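Local coordinates for protein 3-dehydroshikimate dehydratase (Bacillus anthracis, PDB 3DX5) that converts 3-dehydroshikimate to 3,4-dihydroxybenzoate with the aid of a manganese ion, a step in making the siderophore petrobactin, at residues M1-C6 with D247-E253. Residues are numbered along the deposited sequence; the frame is centred on the assembly and turned at random.
Sequences MKYSLC and DHFASLE. With MN (manganese (II) ion), chain B; DHB (3,4-dihydroxybenzoic acid), chain D.
Ser251 OG has two hydrogen-bond partners: the hydroxyl of Ser4 donates to it, OG to OG at 2.7 Å, and it is also hydrogen-bonded to Glu33 OE1 of strand 31-35, which joins three neighbouring strands through one buried oxygen. Ser4 OG can meet it because it sits between its own backbone N and carbonyl carbon (chi1 45°). Just beyond, Cys6 SG rests on Ser251 CB at 3.6 Å.

The strands run parallel, and the backbone of 2-6 gives and takes in turn: Ala250 N donates to Lys2 O, Ser4 N to Ala250 O and Leu252 N to Ser4 O, all at 2.9 to 3.0 Å. One water continues the pairing at each end, the first accepting from Lys2 N and donating to His248 O, the second accepting from Cys6 N and donating to Leu252 O.

On the face that carries the two serines, Lys2 folds over one face of the Phe249 ring. Lys2 CB touches the CD2 and CE2 side of the Phe249 ring, Lys2 CE lies 3.5 Å above its plane, and the kinked chain brings Lys2 NZ to 4.0 Å from the centroid in a cation-pi contact. On the opposite face, that of Tyr3, Ala250 and Leu252, the contacts are apolar: Tyr3 CD1 meets Leu252 CD2 at 4.0 Å, selenomethionine Met1 CE reaches Ala250 CB from the preceding loop, and helix 259-272 packs on Tyr3 and Leu252.

Past the last strand bond, the extended Glu253 side chain holds manganese with both OE1 and OE2, each 2.4 Å from the metal, beside Glu142, Asp172 and His198; Lys200 NZ hydrogen-bonds to Glu253 OE1. First strand against last is the closure of a TIM barrel of the xylose isomerase-like family, with a metal ligand at the C-terminal end of the closing strand, where the active site lies.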
HETATM    1  N   MSE A   1      21.611 -20.581  -8.059  1.00 26.76           N
HETATM    2  CA  MSE A   1      20.967 -19.494  -8.839  1.00 25.17           C
HETATM    3  C   MSE A   1      21.049 -18.116  -8.156  1.00 23.80           C
HETATM    4  O   MSE A   1      21.655 -17.975  -7.089  1.00 24.48           O
HETATM    5  CB  MSE A   1      19.519 -19.874  -9.171  1.00 26.25           C
HETATM    6  CG  MSE A   1      18.686 -20.348  -8.002  1.00 25.82           C
HETATM    7 SE   MSE A   1      16.898 -20.350  -8.704  0.65 23.83          SE
HETATM    8  CE  MSE A   1      17.102 -18.950 -10.058  1.00 25.92           C
ATOM      9  N   LYS A   2      20.487 -17.105  -8.808  1.00 21.38           N
ATOM     10  CA  LYS A   2      20.524 -15.730  -8.305  1.00 19.41           C
ATOM     11  C   LYS A   2      19.188 -15.339  -7.715  1.00 17.03           C
ATOM     12  O   LYS A   2      18.162 -15.460  -8.374  1.00 15.31           O
ATOM     13  CB  LYS A   2      20.874 -14.761  -9.423  1.00 18.74           C
ATOM     14  CG  LYS A   2      22.374 -14.686  -9.674  1.00 23.15           C
ATOM     15  CD  LYS A   2      22.744 -14.706 -11.130  1.00 26.48           C
ATOM     16  CE  LYS A   2      22.229 -13.514 -11.909  1.00 30.73           C
ATOM     17  NZ  LYS A   2      21.200 -13.937 -12.865  1.00 32.68           N
ATOM     18  N   TYR A   3      19.232 -14.840  -6.491  1.00 14.34           N
ATOM     19  CA  TYR A   3      18.019 -14.451  -5.780  1.00 14.13           C
ATOM     20  C   TYR A   3      17.940 -12.946  -5.706  1.00 13.34           C
ATOM     21  O   TYR A   3      18.971 -12.248  -5.529  1.00 12.67           O
ATOM     22  CB  TYR A   3      17.988 -15.045  -4.359  1.00 13.96           C
ATOM     23  CG  TYR A   3      17.839 -16.524  -4.433  1.00 15.15           C
ATOM     24  CD1 TYR A   3      16.596 -17.080  -4.772  1.00 14.71           C
ATOM     25  CD2 TYR A   3      18.930 -17.375  -4.226  1.00 15.93           C
ATOM     26  CE1 TYR A   3      16.441 -18.473  -4.913  1.00 14.53           C
ATOM     27  CE2 TYR A   3      18.791 -18.797  -4.347  1.00 15.90           C
ATOM     28  CZ  TYR A   3      17.531 -19.317  -4.712  1.00 16.13           C
ATOM     29  OH  TYR A   3      17.326 -20.679  -4.869  1.00 17.91           O
ATOM     30  N   SER A   4      16.717 -12.456  -5.807  1.00 12.45           N
ATOM     31  CA  SER A   4      16.474 -11.054  -5.606  1.00 13.39           C
ATOM     32  C   SER A   4      15.423 -10.803  -4.526  1.00 13.70           C
ATOM     33  O   SER A   4      14.567 -11.633  -4.235  1.00 13.24           O
ATOM     34  CB  SER A   4      16.101 -10.348  -6.928  1.00 12.76           C
ATOM     35  OG  SER A   4      15.148 -11.102  -7.660  1.00 14.20           O
ATOM     36  N   LEU A   5      15.495  -9.612  -3.967  1.00 13.29           N
ATOM     37  CA  LEU A   5      14.569  -9.137  -2.980  1.00 14.33           C
ATOM     38  C   LEU A   5      13.595  -8.172  -3.710  1.00 13.63           C
ATOM     39  O   LEU A   5      14.040  -7.406  -4.551  1.00 13.95           O
ATOM     40  CB  LEU A   5      15.452  -8.386  -1.973  1.00 15.17           C
ATOM     41  CG  LEU A   5      14.855  -7.586  -0.867  1.00 18.65           C
ATOM     42  CD1 LEU A   5      15.884  -7.416   0.207  1.00 18.83           C
ATOM     43  CD2 LEU A   5      14.446  -6.225  -1.439  1.00 20.81           C
ATOM     44  N   CYS A   6      12.304  -8.173  -3.391  1.00 12.41           N
ATOM     45  CA  CYS A   6      11.367  -7.188  -3.959  1.00 13.11           C
ATOM     46  C   CYS A   6      11.100  -6.102  -2.953  1.00 11.87           C
ATOM     47  O   CYS A   6      10.687  -6.405  -1.835  1.00 11.72           O
ATOM     48  CB  CYS A   6       9.985  -7.774  -4.168  1.00 14.74           C
ATOM     49  SG  CYS A   6       9.985  -9.289  -4.930  1.00 21.12           S
ATOM     50  N   ASP A 247      19.864 -18.342 -16.163  0.60 18.38           N
ATOM     51  CA  ASP A 247      20.559 -17.147 -15.753  0.60 18.02           C
ATOM     52  C   ASP A 247      19.640 -16.103 -15.092  0.60 17.63           C
ATOM     53  O   ASP A 247      20.100 -15.026 -14.718  0.60 18.23           O
ATOM     54  CB  ASP A 247      21.270 -16.557 -16.975  0.60 18.60           C
ATOM     55  CG  ASP A 247      22.353 -17.482 -17.520  0.60 18.40           C
ATOM     56  OD1 ASP A 247      23.011 -18.174 -16.724  0.60 17.29           O
ATOM     57  OD2 ASP A 247      22.546 -17.515 -18.748  0.60 20.94           O
ATOM     58  N   HIS A 248      18.362 -16.428 -14.935  1.00 16.22           N
ATOM     59  CA  HIS A 248      17.347 -15.426 -14.505  1.00 15.08           C
ATOM     60  C   HIS A 248      17.258 -15.307 -13.007  1.00 13.61           C
ATOM     61  O   HIS A 248      17.526 -16.271 -12.265  1.00 13.80           O
ATOM     62  CB  HIS A 248      15.974 -15.741 -15.113  1.00 14.02           C
ATOM     63  CG  HIS A 248      16.048 -16.076 -16.576  1.00 14.42           C
ATOM     64  ND1 HIS A 248      16.651 -15.249 -17.502  1.00 12.85           N
ATOM     65  CD2 HIS A 248      15.653 -17.183 -17.260  1.00 14.96           C
ATOM     66  CE1 HIS A 248      16.589 -15.813 -18.702  1.00 15.11           C
ATOM     67  NE2 HIS A 248      15.991 -16.991 -18.577  1.00 14.69           N
ATOM     68  N   PHE A 249      16.944 -14.105 -12.544  1.00 12.55           N
ATOM     69  CA  PHE A 249      16.766 -13.896 -11.123  1.00 11.05           C
ATOM     70  C   PHE A 249      15.449 -14.515 -10.668  1.00 10.89           C
ATOM     71  O   PHE A 249      14.437 -14.475 -11.403  1.00  9.71           O
ATOM     72  CB  PHE A 249      16.748 -12.393 -10.816  1.00 10.52           C
ATOM     73  CG  PHE A 249      18.140 -11.785 -10.643  1.00 12.32           C
ATOM     74  CD1 PHE A 249      18.821 -11.204 -11.742  1.00 10.33           C
ATOM     75  CD2 PHE A 249      18.763 -11.803  -9.394  1.00 10.63           C
ATOM     76  CE1 PHE A 249      20.117 -10.663 -11.576  1.00 12.65           C
ATOM     77  CE2 PHE A 249      20.030 -11.250  -9.212  1.00 10.52           C
ATOM     78  CZ  PHE A 249      20.721 -10.675 -10.306  1.00  9.81           C
ATOM     79  N   ALA A 250      15.447 -15.036  -9.445  1.00 10.52           N
ATOM     80  CA  ALA A 250      14.199 -15.425  -8.803  1.00 10.53           C
ATOM     81  C   ALA A 250      14.006 -14.513  -7.629  1.00 10.77           C
ATOM     82  O   ALA A 250      14.841 -14.493  -6.721  1.00 10.88           O
ATOM     83  CB  ALA A 250      14.260 -16.923  -8.330  1.00  9.31           C
ATOM     84  N   SER A 251      12.904 -13.758  -7.617  1.00 10.88           N
ATOM     85  CA  SER A 251      12.597 -12.920  -6.460  1.00 11.09           C
ATOM     86  C   SER A 251      11.855 -13.707  -5.377  1.00 11.92           C
ATOM     87  O   SER A 251      10.934 -14.464  -5.702  1.00 12.33           O
ATOM     88  CB  SER A 251      11.692 -11.761  -6.894  1.00 11.39           C
ATOM     89  OG  SER A 251      12.480 -10.702  -7.392  1.00 13.68           O
ATOM     90  N   LEU A 252      12.202 -13.476  -4.106  1.00 11.05           N
ATOM     91  CA  LEU A 252      11.466 -14.027  -2.991  1.00 12.12           C
ATOM     92  C   LEU A 252      10.313 -13.062  -2.715  1.00 12.18           C
ATOM     93  O   LEU A 252      10.475 -12.087  -1.964  1.00 12.92           O
ATOM     94  CB  LEU A 252      12.370 -14.212  -1.735  1.00 11.01           C
ATOM     95  CG  LEU A 252      13.628 -15.062  -1.978  1.00 14.17           C
ATOM     96  CD1 LEU A 252      14.394 -15.286  -0.674  1.00 11.29           C
ATOM     97  CD2 LEU A 252      13.271 -16.426  -2.670  1.00 14.01           C
ATOM     98  N   GLU A 253       9.174 -13.311  -3.356  1.00 11.93           N
ATOM     99  CA  GLU A 253       8.063 -12.375  -3.320  1.00 12.34           C
ATOM    100  C   GLU A 253       7.249 -12.556  -2.055  1.00 12.71           C
ATOM    101  O   GLU A 253       6.153 -13.155  -2.089  1.00 13.36           O
ATOM    102  CB  GLU A 253       7.157 -12.598  -4.530  1.00 12.22           C
ATOM    103  CG  GLU A 253       6.213 -11.419  -4.802  1.00 14.03           C
ATOM    104  CD  GLU A 253       5.317 -11.670  -6.012  1.00 13.87           C
ATOM    105  OE1 GLU A 253       4.988 -12.851  -6.261  1.00 15.73           O
ATOM    106  OE2 GLU A 253       4.955 -10.686  -6.713  1.00 14.99           O
TER
HETATM  107 MN    MN B 287       4.143 -12.199  -8.356  1.00 13.95          MN
HETATM  108  C1  DHB D 289       1.339  -8.455  -7.036  1.00 18.25           C
HETATM  109  C2  DHB D 289       2.041  -9.587  -7.436  1.00 18.29           C
HETATM  110  C3  DHB D 289       1.585 -10.863  -7.089  1.00 18.33           C
HETATM  111  O3  DHB D 289       2.218 -12.024  -7.450  1.00 15.67           O
HETATM  112  C4  DHB D 289       0.339 -10.974  -6.326  1.00 20.66           C
HETATM  113  O4  DHB D 289      -0.074 -12.223  -6.017  1.00 20.45           O
HETATM  114  C5  DHB D 289      -0.370  -9.835  -5.957  1.00 19.34           C
HETATM  115  C6  DHB D 289       0.147  -8.577  -6.317  1.00 20.09           C
HETATM  116  C   DHB D 289       1.878  -7.084  -7.413  1.00 18.97           C
HETATM  117  O1  DHB D 289       1.299  -6.028  -7.138  1.00 18.58           O
HETATM  118  O2  DHB D 289       3.042  -6.994  -8.051  1.00 18.36           O
HETATM  119  O   HOH W   1      19.752 -17.598 -11.548  1.00 32.56           O
HETATM  120  O   HOH W   2      11.386  -9.645  -1.118  1.00  9.40           O